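Local coordinates for listeriolysin O (Listeria monocytogenes, PDB 4CDB), which binds cholesterol-containing host membranes and, after a major conformational change, inserts as an oligomeric pore complex that lyses the cell, at residues P4-S10 and D112-S117; F213-Y218 and L332-F338; D384-Y389 and I471-T477. One frame throughout, in Å; residues are numbered along the deposited sequence.

Interaction 1 (P4-S10 and D112-S117); sequences PASPPAS and DSLTLS
D112 meets the hydroxyl of S10. S10 OG donates a hydrogen bond of 2.7 Å to D112 OD1, on the lone pair that faces the other carboxylate oxygen. CG of D112 lies anti to the backbone N (chi1 -155°), which carries the carboxylate across to the proline-rich segment. The same OD1 takes a weak bond from the S113 amide. OD2 has a long, weak ion pair with R230. S113 turns its hydroxyl toward P7, with OG 3.5 Å from P7 CB. The polar partner of that OG is R230 NH2, which also binds P7 O, so one guanidinium holds both segments. L114 offers only backbone here: its carbonyl carbon is 3.4 Å from P7 CG. Its side chain points away, onto V132, V222 and A135.

Residues P4-S10 have the backbone angles of a left-handed polyproline II helix. With three residues a turn, P4, P7 and S10 all point at D112-S117. The segment runs nearly antiparallel to D112-S117, at 161°. It belongs to the proline-rich, PEST-like N-terminal region of this toxin.

T115 fits between P4 and P7. Its OG1 is 3.0 Å from A5 O, a probable hydrogen bond, although the proton has another acceptor within reach. P7 CG packs against this OG1 at 3.2 Å, and the two side chains pass in opposite directions. The methyl CG2 lies 3.7 Å from P4 CB. N223 binds T115 N and S6 OG, a further tie between the segments. At S117 the CB abuts P4 CG at 3.7 Å. The P4 ring also touches N221 and K129, on the two strands that flank 114-118.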
ATOM      1  N   PRO A   4      23.116 -18.958  16.081  1.00 60.50           N
ATOM      2  CA  PRO A   4      23.679 -19.936  17.019  1.00 55.98           C
ATOM      3  C   PRO A   4      25.043 -20.445  16.561  1.00 54.22           C
ATOM      4  O   PRO A   4      25.462 -20.166  15.438  1.00 50.26           O
ATOM      5  CB  PRO A   4      22.663 -21.078  16.980  1.00 52.94           C
ATOM      6  CG  PRO A   4      22.038 -20.975  15.632  1.00 53.54           C
ATOM      7  CD  PRO A   4      21.956 -19.501  15.353  1.00 54.07           C
ATOM      8  N   ALA A   5      25.725 -21.185  17.427  1.00 54.14           N
ATOM      9  CA  ALA A   5      27.035 -21.731  17.091  1.00 53.47           C
ATOM     10  C   ALA A   5      26.911 -22.941  16.168  1.00 54.30           C
ATOM     11  O   ALA A   5      25.932 -23.687  16.236  1.00 54.64           O
ATOM     12  CB  ALA A   5      27.798 -22.101  18.356  1.00 52.78           C
ATOM     13  N   SER A   6      27.903 -23.129  15.304  1.00 56.01           N
ATOM     14  CA  SER A   6      27.918 -24.264  14.388  1.00 62.95           C
ATOM     15  C   SER A   6      28.100 -25.581  15.139  1.00 60.43           C
ATOM     16  O   SER A   6      28.815 -25.634  16.142  1.00 58.19           O
ATOM     17  CB  SER A   6      29.029 -24.100  13.347  1.00 67.56           C
ATOM     18  OG  SER A   6      28.846 -22.919  12.585  1.00 69.87           O
ATOM     19  N   PRO A   7      27.446 -26.650  14.657  1.00 57.63           N
ATOM     20  CA  PRO A   7      27.595 -27.989  15.236  1.00 58.27           C
ATOM     21  C   PRO A   7      29.018 -28.499  15.036  1.00 65.60           C
ATOM     22  O   PRO A   7      29.736 -27.948  14.200  1.00 63.69           O
ATOM     23  CB  PRO A   7      26.626 -28.841  14.405  1.00 56.08           C
ATOM     24  CG  PRO A   7      25.675 -27.872  13.791  1.00 54.88           C
ATOM     25  CD  PRO A   7      26.467 -26.627  13.558  1.00 55.26           C
ATOM     26  N   PRO A   8      29.425 -29.534  15.791  1.00 72.56           N
ATOM     27  CA  PRO A   8      30.761 -30.103  15.586  1.00 76.51           C
ATOM     28  C   PRO A   8      30.910 -30.673  14.181  1.00 79.75           C
ATOM     29  O   PRO A   8      29.934 -31.158  13.607  1.00 79.73           O
ATOM     30  CB  PRO A   8      30.829 -31.228  16.626  1.00 76.80           C
ATOM     31  CG  PRO A   8      29.406 -31.546  16.952  1.00 76.40           C
ATOM     32  CD  PRO A   8      28.683 -30.239  16.851  1.00 73.33           C
ATOM     33  N   ALA A   9      32.118 -30.607  13.634  1.00 82.34           N
ATOM     34  CA  ALA A   9      32.376 -31.095  12.284  1.00 82.61           C
ATOM     35  C   ALA A   9      32.203 -32.611  12.179  1.00 83.59           C
ATOM     36  O   ALA A   9      32.626 -33.359  13.061  1.00 84.49           O
ATOM     37  CB  ALA A   9      33.771 -30.679  11.826  1.00 81.01           C
ATOM     38  N   SER A  10      31.570 -33.056  11.095  1.00 82.01           N
ATOM     39  CA  SER A  10      31.365 -34.481  10.850  1.00 77.94           C
ATOM     40  C   SER A  10      32.663 -35.143  10.394  1.00 72.76           C
ATOM     41  O   SER A  10      33.458 -34.525   9.683  1.00 69.93           O
ATOM     42  CB  SER A  10      30.275 -34.687   9.796  1.00 76.22           C
ATOM     43  OG  SER A  10      29.064 -34.071  10.194  1.00 78.35           O
ATOM     44  N   ASP A 112      24.744 -31.626   5.379  1.00 43.32           N
ATOM     45  CA  ASP A 112      25.404 -31.983   6.626  1.00 45.64           C
ATOM     46  C   ASP A 112      24.531 -31.496   7.781  1.00 42.92           C
ATOM     47  O   ASP A 112      23.305 -31.470   7.669  1.00 45.51           O
ATOM     48  CB  ASP A 112      26.804 -31.367   6.694  1.00 48.18           C
ATOM     49  CG  ASP A 112      27.751 -32.148   7.600  1.00 57.81           C
ATOM     50  OD1 ASP A 112      27.276 -32.839   8.526  1.00 56.01           O
ATOM     51  OD2 ASP A 112      28.979 -32.058   7.385  1.00 64.12           O
ATOM     52  N   SER A 113      25.156 -31.098   8.885  1.00 36.84           N
ATOM     53  CA  SER A 113      24.411 -30.663  10.062  1.00 41.91           C
ATOM     54  C   SER A 113      24.331 -29.144  10.180  1.00 40.52           C
ATOM     55  O   SER A 113      25.158 -28.422   9.620  1.00 40.31           O
ATOM     56  CB  SER A 113      25.031 -31.248  11.334  1.00 40.08           C
ATOM     57  OG  SER A 113      26.355 -30.775  11.509  1.00 45.95           O
ATOM     58  N   LEU A 114      23.321 -28.670  10.904  1.00 40.85           N
ATOM     59  CA  LEU A 114      23.200 -27.255  11.244  1.00 41.35           C
ATOM     60  C   LEU A 114      22.541 -27.075  12.609  1.00 37.83           C
ATOM     61  O   LEU A 114      21.915 -28.001  13.131  1.00 40.54           O
ATOM     62  CB  LEU A 114      22.437 -26.478  10.160  1.00 43.17           C
ATOM     63  CG  LEU A 114      21.077 -26.958   9.639  1.00 46.09           C
ATOM     64  CD1 LEU A 114      19.956 -26.793  10.659  1.00 47.85           C
ATOM     65  CD2 LEU A 114      20.731 -26.219   8.357  1.00 47.15           C
ATOM     66  N   THR A 115      22.684 -25.886  13.186  1.00 33.23           N
ATOM     67  CA  THR A 115      22.031 -25.584  14.453  1.00 39.39           C
ATOM     68  C   THR A 115      20.912 -24.574  14.238  1.00 38.36           C
ATOM     69  O   THR A 115      21.133 -23.501  13.674  1.00 38.87           O
ATOM     70  CB  THR A 115      23.019 -25.027  15.498  1.00 39.00           C
ATOM     71  OG1 THR A 115      24.058 -25.984  15.734  1.00 45.50           O
ATOM     72  CG2 THR A 115      22.304 -24.739  16.812  1.00 39.52           C
ATOM     73  N   LEU A 116      19.711 -24.931  14.682  1.00 37.70           N
ATOM     74  CA  LEU A 116      18.571 -24.022  14.631  1.00 34.35           C
ATOM     75  C   LEU A 116      18.383 -23.339  15.980  1.00 37.86           C
ATOM     76  O   LEU A 116      18.620 -23.939  17.030  1.00 39.16           O
ATOM     77  CB  LEU A 116      17.295 -24.773  14.253  1.00 28.40           C
ATOM     78  CG  LEU A 116      17.236 -25.323  12.829  1.00 35.24           C
ATOM     79  CD1 LEU A 116      15.932 -26.073  12.607  1.00 38.71           C
ATOM     80  CD2 LEU A 116      17.399 -24.202  11.810  1.00 33.50           C
ATOM     81  N   SER A 117      17.959 -22.081  15.943  1.00 37.13           N
ATOM     82  CA  SER A 117      17.700 -21.321  17.158  1.00 35.61           C
ATOM     83  C   SER A 117      16.403 -20.525  17.036  1.00 35.39           C
ATOM     84  O   SER A 117      16.090 -19.998  15.965  1.00 33.31           O
ATOM     85  CB  SER A 117      18.870 -20.387  17.466  1.00 43.71           C
ATOM     86  OG  SER A 117      18.566 -19.525  18.544  1.00 54.65           O
TER

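Interaction 2 (F213-Y218 and L332-F338)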
ATOM      1  N   PHE A 213      -0.178  -6.666   6.577  1.00 35.13           N
ATOM      2  CA  PHE A 213      -0.119  -6.670   8.037  1.00 37.77           C
ATOM      3  C   PHE A 213       0.426  -8.002   8.560  1.00 34.83           C
ATOM      4  O   PHE A 213      -0.272  -9.018   8.551  1.00 36.04           O
ATOM      5  CB  PHE A 213      -1.507  -6.380   8.620  1.00 44.48           C
ATOM      6  CG  PHE A 213      -1.525  -6.234  10.118  1.00 51.43           C
ATOM      7  CD1 PHE A 213      -0.947  -5.131  10.730  1.00 52.93           C
ATOM      8  CD2 PHE A 213      -2.139  -7.190  10.913  1.00 57.08           C
ATOM      9  CE1 PHE A 213      -0.969  -4.992  12.110  1.00 56.04           C
ATOM     10  CE2 PHE A 213      -2.166  -7.056  12.293  1.00 57.30           C
ATOM     11  CZ  PHE A 213      -1.581  -5.957  12.892  1.00 55.81           C
ATOM     12  N   LYS A 214       1.678  -7.994   9.008  1.00 33.16           N
ATOM     13  CA  LYS A 214       2.308  -9.207   9.519  1.00 36.88           C
ATOM     14  C   LYS A 214       2.344  -9.238  11.041  1.00 36.75           C
ATOM     15  O   LYS A 214       2.774  -8.279  11.685  1.00 40.83           O
ATOM     16  CB  LYS A 214       3.732  -9.362   8.973  1.00 36.68           C
ATOM     17  CG  LYS A 214       3.830  -9.658   7.482  1.00 41.09           C
ATOM     18  CD  LYS A 214       5.258 -10.039   7.099  1.00 42.95           C
ATOM     19  CE  LYS A 214       5.388 -10.330   5.610  1.00 41.93           C
ATOM     20  NZ  LYS A 214       5.163  -9.113   4.782  1.00 41.24           N
ATOM     21  N   GLN A 215       1.889 -10.352  11.606  1.00 32.22           N
ATOM     22  CA  GLN A 215       2.040 -10.617  13.029  1.00 31.51           C
ATOM     23  C   GLN A 215       2.997 -11.792  13.222  1.00 37.68           C
ATOM     24  O   GLN A 215       2.621 -12.953  13.047  1.00 36.97           O
ATOM     25  CB  GLN A 215       0.680 -10.895  13.674  1.00 35.92           C
ATOM     26  CG  GLN A 215      -0.225  -9.671  13.738  1.00 42.44           C
ATOM     27  CD  GLN A 215      -1.676 -10.022  14.001  1.00 51.98           C
ATOM     28  OE1 GLN A 215      -2.174 -11.041  13.526  1.00 56.79           O
ATOM     29  NE2 GLN A 215      -2.361  -9.177  14.765  1.00 56.40           N
ATOM     30  N   ILE A 216       4.242 -11.479  13.563  1.00 37.04           N
ATOM     31  CA  ILE A 216       5.281 -12.496  13.687  1.00 31.50           C
ATOM     32  C   ILE A 216       5.378 -13.007  15.122  1.00 33.61           C
ATOM     33  O   ILE A 216       5.669 -12.245  16.043  1.00 39.73           O
ATOM     34  CB  ILE A 216       6.651 -11.948  13.243  1.00 36.88           C
ATOM     35  CG1 ILE A 216       6.549 -11.345  11.841  1.00 39.71           C
ATOM     36  CG2 ILE A 216       7.712 -13.041  13.302  1.00 28.83           C
ATOM     37  CD1 ILE A 216       7.772 -10.554  11.420  1.00 39.73           C
ATOM     38  N   TYR A 217       5.141 -14.303  15.302  1.00 31.97           N
ATOM     39  CA  TYR A 217       5.156 -14.912  16.625  1.00 33.48           C
ATOM     40  C   TYR A 217       6.570 -15.290  17.053  1.00 39.32           C
ATOM     41  O   TYR A 217       6.923 -15.181  18.229  1.00 35.10           O
ATOM     42  CB  TYR A 217       4.250 -16.143  16.650  1.00 34.30           C
ATOM     43  CG  TYR A 217       2.811 -15.846  16.293  1.00 46.23           C
ATOM     44  CD1 TYR A 217       2.233 -14.627  16.620  1.00 46.12           C
ATOM     45  CD2 TYR A 217       2.034 -16.782  15.622  1.00 47.24           C
ATOM     46  CE1 TYR A 217       0.918 -14.350  16.295  1.00 48.20           C
ATOM     47  CE2 TYR A 217       0.717 -16.513  15.293  1.00 50.67           C
ATOM     48  CZ  TYR A 217       0.165 -15.295  15.631  1.00 50.71           C
ATOM     49  OH  TYR A 217      -1.144 -15.022  15.303  1.00 54.36           O
ATOM     50  N   TYR A 218       7.374 -15.740  16.094  1.00 31.84           N
ATOM     51  CA  TYR A 218       8.756 -16.113  16.369  1.00 33.46           C
ATOM     52  C   TYR A 218       9.585 -16.226  15.095  1.00 33.45           C
ATOM     53  O   TYR A 218       9.045 -16.391  13.998  1.00 32.15           O
ATOM     54  CB  TYR A 218       8.822 -17.425  17.161  1.00 32.48           C
ATOM     55  CG  TYR A 218       8.111 -18.590  16.505  1.00 38.63           C
ATOM     56  CD1 TYR A 218       8.781 -19.434  15.629  1.00 40.38           C
ATOM     57  CD2 TYR A 218       6.774 -18.851  16.772  1.00 40.01           C
ATOM     58  CE1 TYR A 218       8.138 -20.501  15.031  1.00 42.40           C
ATOM     59  CE2 TYR A 218       6.122 -19.916  16.179  1.00 39.83           C
ATOM     60  CZ  TYR A 218       6.807 -20.737  15.310  1.00 43.26           C
ATOM     61  OH  TYR A 218       6.159 -21.797  14.720  1.00 45.76           O
ATOM     62  N   LEU A 332      -8.214  -7.139  12.447  1.00106.30           N
ATOM     63  CA  LEU A 332      -6.891  -6.709  12.889  1.00102.74           C
ATOM     64  C   LEU A 332      -6.690  -6.944  14.385  1.00102.27           C
ATOM     65  O   LEU A 332      -5.559  -6.977  14.870  1.00101.00           O
ATOM     66  CB  LEU A 332      -6.664  -5.229  12.554  1.00101.24           C
ATOM     67  CG  LEU A 332      -6.408  -4.818  11.097  1.00 97.90           C
ATOM     68  CD1 LEU A 332      -5.285  -5.644  10.489  1.00 97.23           C
ATOM     69  CD2 LEU A 332      -7.665  -4.904  10.240  1.00 97.43           C
ATOM     70  N   LYS A 333      -7.792  -7.105  15.110  1.00102.00           N
ATOM     71  CA  LYS A 333      -7.748  -7.349  16.547  1.00101.38           C
ATOM     72  C   LYS A 333      -7.175  -8.727  16.869  1.00 98.76           C
ATOM     73  O   LYS A 333      -6.264  -8.857  17.687  1.00 98.02           O
ATOM     74  CB  LYS A 333      -9.153  -7.226  17.143  1.00103.22           C
ATOM     75  CG  LYS A 333      -9.232  -7.493  18.634  1.00104.13           C
ATOM     76  CD  LYS A 333     -10.653  -7.850  19.049  1.00106.23           C
ATOM     77  CE  LYS A 333     -11.652  -6.804  18.576  1.00106.23           C
ATOM     78  NZ  LYS A 333     -13.056  -7.189  18.897  1.00107.55           N
ATOM     79  N   LYS A 334      -7.714  -9.752  16.214  1.00 97.95           N
ATOM     80  CA  LYS A 334      -7.336 -11.140  16.472  1.00 99.37           C
ATOM     81  C   LYS A 334      -5.913 -11.470  16.011  1.00100.10           C
ATOM     82  O   LYS A 334      -5.451 -10.975  14.983  1.00 99.07           O
ATOM     83  CB  LYS A 334      -8.341 -12.086  15.800  1.00 97.78           C
ATOM     84  CG  LYS A 334      -8.044 -13.573  15.966  1.00 98.21           C
ATOM     85  CD  LYS A 334      -9.093 -14.434  15.268  1.00100.81           C
ATOM     86  CE  LYS A 334      -9.107 -14.204  13.762  1.00100.70           C
ATOM     87  NZ  LYS A 334      -7.860 -14.682  13.101  1.00 98.55           N
ATOM     88  N   GLY A 335      -5.218 -12.300  16.783  1.00 99.54           N
ATOM     89  CA  GLY A 335      -3.918 -12.801  16.380  1.00 98.45           C
ATOM     90  C   GLY A 335      -2.737 -11.998  16.890  1.00 97.82           C
ATOM     91  O   GLY A 335      -1.593 -12.281  16.538  1.00 95.08           O
ATOM     92  N   ALA A 336      -3.010 -10.999  17.723  1.00 98.34           N
ATOM     93  CA  ALA A 336      -1.955 -10.150  18.269  1.00 95.27           C
ATOM     94  C   ALA A 336      -1.068 -10.908  19.251  1.00 94.78           C
ATOM     95  O   ALA A 336       0.072 -10.517  19.503  1.00 93.27           O
ATOM     96  CB  ALA A 336      -2.552  -8.923  18.935  1.00 93.45           C
ATOM     97  N   THR A 337      -1.601 -11.993  19.806  1.00 94.28           N
ATOM     98  CA  THR A 337      -0.858 -12.810  20.761  1.00 94.26           C
ATOM     99  C   THR A 337      -0.760 -14.274  20.317  1.00 91.30           C
ATOM    100  O   THR A 337      -1.767 -14.920  20.029  1.00 94.56           O
ATOM    101  CB  THR A 337      -1.475 -12.725  22.176  1.00 96.90           C
ATOM    102  OG1 THR A 337      -1.284 -11.405  22.701  1.00 97.82           O
ATOM    103  CG2 THR A 337      -0.823 -13.732  23.109  1.00 96.69           C
ATOM    104  N   PHE A 338       0.467 -14.782  20.265  1.00 83.18           N
ATOM    105  CA  PHE A 338       0.730 -16.164  19.876  1.00 78.52           C
ATOM    106  C   PHE A 338       0.164 -17.168  20.878  1.00 82.24           C
ATOM    107  O   PHE A 338       0.269 -16.978  22.091  1.00 83.21           O
ATOM    108  CB  PHE A 338       2.239 -16.372  19.712  1.00 72.27           C
ATOM    109  CG  PHE A 338       2.656 -17.814  19.603  1.00 68.02           C
ATOM    110  CD1 PHE A 338       2.265 -18.591  18.523  1.00 64.85           C
ATOM    111  CD2 PHE A 338       3.467 -18.384  20.572  1.00 69.90           C
ATOM    112  CE1 PHE A 338       2.660 -19.915  18.423  1.00 63.87           C
ATOM    113  CE2 PHE A 338       3.867 -19.706  20.477  1.00 69.05           C
ATOM    114  CZ  PHE A 338       3.463 -20.471  19.400  1.00 67.02           C
TER
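Y217 and F338 form the main interlock. The CB of F338 sits over one face of the Y217 ring, 3.5 Å from Y217 CG. Farther out, F338 CD1 reaches Y217 CD2 at 3.4 Å. The two ring planes are inclined at 37°, so the pair is neither a stack nor edge-to-face. F338 has CG anti to its backbone N (chi1 168°), which swings the ring beyond Y217 to Y218. There the edge of Y218 points at the face of F338, with centroids 5.7 Å apart. The three rings make an aromatic cluster, and Y260 lies against Y218.

The far end of Y217 meets the turn K333-A336. Y217 OH is 3.0 Å from G335 O, which lies at the ring edge. This is a probable hydrogen bond, though its proton has another acceptor nearby. G335 has no side chain, so the Q215 amide can lie close against the G335-A336 peptide. Q215 NE2 comes within 3.5 Å of A336 N. Q215 OE1 and G335 O, 3.3 Å apart, are both acceptors and are not bonded to each other. The OE1 of Q215 is bound by R262.

At the other end, one branch of L332 is the bump. Its CD1 rests over a face of the F213 ring in a CH-pi contact, 3.9 Å from the centroid.

The turn is type II, with G335 at its third position and positive phi. It packs on strand 207-222 of the large antiparallel sheet. Y217 and Y218 together face Y260 on strand 252-260, which is a classic beta bulge.

Interaction 3 (D384-Y389 and I471-T477)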
ATOM      1  N   ASP A 384     -34.167  36.602  -6.090  1.00 42.34           N
ATOM      2  CA  ASP A 384     -35.510  36.987  -5.675  1.00 44.49           C
ATOM      3  C   ASP A 384     -35.620  38.502  -5.550  1.00 43.09           C
ATOM      4  O   ASP A 384     -34.978  39.116  -4.700  1.00 43.79           O
ATOM      5  CB  ASP A 384     -35.881  36.318  -4.349  1.00 52.13           C
ATOM      6  CG  ASP A 384     -37.354  36.465  -4.016  1.00 61.67           C
ATOM      7  OD1 ASP A 384     -37.766  37.567  -3.599  1.00 63.12           O
ATOM      8  OD2 ASP A 384     -38.099  35.475  -4.170  1.00 65.26           O
ATOM      9  N   HIS A 385     -36.441  39.098  -6.409  1.00 43.64           N
ATOM     10  CA  HIS A 385     -36.668  40.538  -6.395  1.00 38.69           C
ATOM     11  C   HIS A 385     -38.104  40.826  -5.970  1.00 39.39           C
ATOM     12  O   HIS A 385     -39.049  40.460  -6.668  1.00 43.77           O
ATOM     13  CB  HIS A 385     -36.382  41.127  -7.781  1.00 37.20           C
ATOM     14  CG  HIS A 385     -36.811  42.555  -7.945  1.00 36.32           C
ATOM     15  ND1 HIS A 385     -36.970  43.420  -6.885  1.00 37.44           N
ATOM     16  CD2 HIS A 385     -37.108  43.265  -9.060  1.00 37.53           C
ATOM     17  CE1 HIS A 385     -37.353  44.602  -7.337  1.00 36.99           C
ATOM     18  NE2 HIS A 385     -37.442  44.535  -8.651  1.00 36.66           N
ATOM     19  N   SER A 386     -38.259  41.480  -4.822  1.00 40.94           N
ATOM     20  CA  SER A 386     -39.579  41.834  -4.313  1.00 42.84           C
ATOM     21  C   SER A 386     -39.619  43.283  -3.837  1.00 40.98           C
ATOM     22  O   SER A 386     -40.485  43.662  -3.047  1.00 46.79           O
ATOM     23  CB  SER A 386     -39.989  40.894  -3.177  1.00 48.81           C
ATOM     24  OG  SER A 386     -39.183  41.096  -2.030  1.00 52.52           O
ATOM     25  N   GLY A 387     -38.677  44.087  -4.320  1.00 36.97           N
ATOM     26  CA  GLY A 387     -38.604  45.484  -3.934  1.00 34.87           C
ATOM     27  C   GLY A 387     -39.584  46.346  -4.704  1.00 39.92           C
ATOM     28  O   GLY A 387     -39.978  46.004  -5.821  1.00 39.67           O
ATOM     29  N   GLY A 388     -39.983  47.464  -4.103  1.00 40.03           N
ATOM     30  CA  GLY A 388     -40.889  48.395  -4.749  1.00 35.44           C
ATOM     31  C   GLY A 388     -40.155  49.327  -5.695  1.00 39.30           C
ATOM     32  O   GLY A 388     -40.258  50.547  -5.583  1.00 40.95           O
ATOM     33  N   TYR A 389     -39.412  48.746  -6.632  1.00 36.54           N
ATOM     34  CA  TYR A 389     -38.623  49.527  -7.578  1.00 34.14           C
ATOM     35  C   TYR A 389     -38.247  48.728  -8.823  1.00 34.82           C
ATOM     36  O   TYR A 389     -38.459  47.516  -8.882  1.00 37.03           O
ATOM     37  CB  TYR A 389     -37.353  50.055  -6.902  1.00 32.12           C
ATOM     38  CG  TYR A 389     -36.608  49.030  -6.063  1.00 35.47           C
ATOM     39  CD1 TYR A 389     -35.963  47.950  -6.655  1.00 33.52           C
ATOM     40  CD2 TYR A 389     -36.539  49.153  -4.682  1.00 34.74           C
ATOM     41  CE1 TYR A 389     -35.277  47.016  -5.895  1.00 31.64           C
ATOM     42  CE2 TYR A 389     -35.854  48.223  -3.909  1.00 36.44           C
ATOM     43  CZ  TYR A 389     -35.225  47.157  -4.522  1.00 37.30           C
ATOM     44  OH  TYR A 389     -34.543  46.229  -3.766  1.00 34.96           O
ATOM     45  N   ILE A 471     -29.691  35.092  -3.636  1.00 35.89           N
ATOM     46  CA  ILE A 471     -29.610  36.545  -3.694  1.00 36.19           C
ATOM     47  C   ILE A 471     -31.015  37.131  -3.668  1.00 35.11           C
ATOM     48  O   ILE A 471     -31.815  36.891  -4.574  1.00 34.94           O
ATOM     49  CB  ILE A 471     -28.897  37.019  -4.974  1.00 36.67           C
ATOM     50  CG1 ILE A 471     -27.537  36.334  -5.111  1.00 38.43           C
ATOM     51  CG2 ILE A 471     -28.744  38.534  -4.977  1.00 32.28           C
ATOM     52  CD1 ILE A 471     -26.533  36.762  -4.064  1.00 40.14           C
ATOM     53  N   SER A 472     -31.321  37.898  -2.626  1.00 37.66           N
ATOM     54  CA  SER A 472     -32.637  38.515  -2.503  1.00 38.26           C
ATOM     55  C   SER A 472     -32.527  40.022  -2.326  1.00 37.65           C
ATOM     56  O   SER A 472     -31.644  40.507  -1.621  1.00 34.05           O
ATOM     57  CB  SER A 472     -33.405  37.911  -1.326  1.00 45.52           C
ATOM     58  OG  SER A 472     -33.592  36.516  -1.503  1.00 54.33           O
ATOM     59  N   ILE A 473     -33.418  40.759  -2.980  1.00 36.88           N
ATOM     60  CA  ILE A 473     -33.511  42.199  -2.774  1.00 37.61           C
ATOM     61  C   ILE A 473     -34.956  42.602  -2.509  1.00 35.78           C
ATOM     62  O   ILE A 473     -35.884  42.040  -3.091  1.00 36.62           O
ATOM     63  CB  ILE A 473     -32.959  43.003  -3.973  1.00 35.16           C
ATOM     64  CG1 ILE A 473     -33.699  42.640  -5.264  1.00 38.91           C
ATOM     65  CG2 ILE A 473     -31.468  42.769  -4.131  1.00 29.94           C
ATOM     66  CD1 ILE A 473     -33.314  43.505  -6.458  1.00 40.28           C
ATOM     67  N   TRP A 474     -35.138  43.570  -1.618  1.00 33.26           N
ATOM     68  CA  TRP A 474     -36.466  44.077  -1.297  1.00 36.18           C
ATOM     69  C   TRP A 474     -36.376  45.504  -0.772  1.00 35.65           C
ATOM     70  O   TRP A 474     -35.376  46.190  -0.996  1.00 30.86           O
ATOM     71  CB  TRP A 474     -37.181  43.161  -0.298  1.00 39.98           C
ATOM     72  CG  TRP A 474     -36.543  43.080   1.063  1.00 43.79           C
ATOM     73  CD1 TRP A 474     -36.928  43.750   2.189  1.00 41.58           C
ATOM     74  CD2 TRP A 474     -35.419  42.271   1.444  1.00 44.52           C
ATOM     75  NE1 TRP A 474     -36.112  43.414   3.244  1.00 40.17           N
ATOM     76  CE2 TRP A 474     -35.178  42.507   2.814  1.00 43.14           C
ATOM     77  CE3 TRP A 474     -34.591  41.373   0.761  1.00 45.49           C
ATOM     78  CZ2 TRP A 474     -34.142  41.880   3.512  1.00 42.52           C
ATOM     79  CZ3 TRP A 474     -33.564  40.749   1.459  1.00 45.06           C
ATOM     80  CH2 TRP A 474     -33.349  41.007   2.819  1.00 43.17           C
ATOM     81  N   GLY A 475     -37.418  45.953  -0.079  1.00 36.19           N
ATOM     82  CA  GLY A 475     -37.445  47.310   0.431  1.00 32.92           C
ATOM     83  C   GLY A 475     -38.017  48.295  -0.570  1.00 40.17           C
ATOM     84  O   GLY A 475     -38.754  47.911  -1.480  1.00 37.10           O
ATOM     85  N   THR A 476     -37.672  49.568  -0.404  1.00 38.03           N
ATOM     86  CA  THR A 476     -38.211  50.628  -1.243  1.00 40.68           C
ATOM     87  C   THR A 476     -37.097  51.353  -1.986  1.00 37.86           C
ATOM     88  O   THR A 476     -35.922  51.019  -1.838  1.00 35.62           O
ATOM     89  CB  THR A 476     -38.998  51.656  -0.408  1.00 43.26           C
ATOM     90  OG1 THR A 476     -38.125  52.263   0.551  1.00 45.89           O
ATOM     91  CG2 THR A 476     -40.156  50.985   0.317  1.00 45.24           C
ATOM     92  N   THR A 477     -37.477  52.351  -2.780  1.00 34.09           N
ATOM     93  CA  THR A 477     -36.518  53.122  -3.563  1.00 40.35           C
ATOM     94  C   THR A 477     -35.556  53.900  -2.674  1.00 44.88           C
ATOM     95  O   THR A 477     -34.382  54.061  -3.009  1.00 42.46           O
ATOM     96  CB  THR A 477     -37.226  54.109  -4.506  1.00 40.32           C
ATOM     97  OG1 THR A 477     -38.089  54.962  -3.743  1.00 44.03           O
ATOM     98  CG2 THR A 477     -38.048  53.360  -5.543  1.00 38.37           C
TER
HETATM   99  O   HOH W   1     -40.579  52.084  -3.749  1.00 38.86           O
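D384 bonds to two residues of strand 468-475 on either side of S472. D384 N donates to I471 O at 2.8 Å, and D384 O accepts from I473 N, also at 2.8 Å. The second bond is the straighter, 166° at the hydrogen. S386 N then donates to I473 O at 3.0 Å. This alternation is the pattern of parallel strands, with D384 paired to S472 and H385 to I473. S472 CA adds a CA-H...O contact to D384 O. The D384 carboxylate has partners outside the segments, H425 NE2 for OD2 among them.

Further on, G388 N donates to G475 O at 2.9 Å. G388 is the centre of an inverse gamma turn, closed by a weak bond from Y389 N to G387 O. Y389 has CG between its backbone N and carbonyl carbon (chi1 45°). This folds the ring back over G387, whose CA lies on one face. Y389 OH thereby reaches W474 O at 2.9 Å and donates from above the carbonyl plane, 44° out of it.

I473 CD1 touches two rings, obliquely at H385 (3.7 Å from H385 ND1) and at the edge of Y389 (4.1 Å from Y389 CE1). H385 NE2 makes weak bonds to Y389 O and K422 O. T476 OG1 is bound by Y479 N. The T477 methyl CG2 packs on Y389 CB at 3.6 Å.

S472 and W474 also bond to strand 480-486, so strand 468-475 is paired on both sides. The arrangement is a parallel strand pair in the C-terminal beta sandwich. The segment 471-477 itself holds T477, which with L478 forms the cholesterol-binding motif.

Interactions 1 and 2 share one sheet. Strands 114-118 and 207-222 are neighbours in it, and interaction 1 packs on the first while interaction 2 packs on the second. Their centres are 30 Å apart and their nearest atoms about 7 Å, without touching. Interaction 3 is remote, in the beta sandwich at the other end of the elongated molecule. Its centre lies 96 Å from that of interaction 1 and 69 Å from that of interaction 2. It alone holds part of the cholesterol-binding motif, and the I471 side chain is about 8 Å from a bound tris(hydroxyethyl)aminomethane. A sodium ion lies about 7 Å from the L114 side chain in interaction 1.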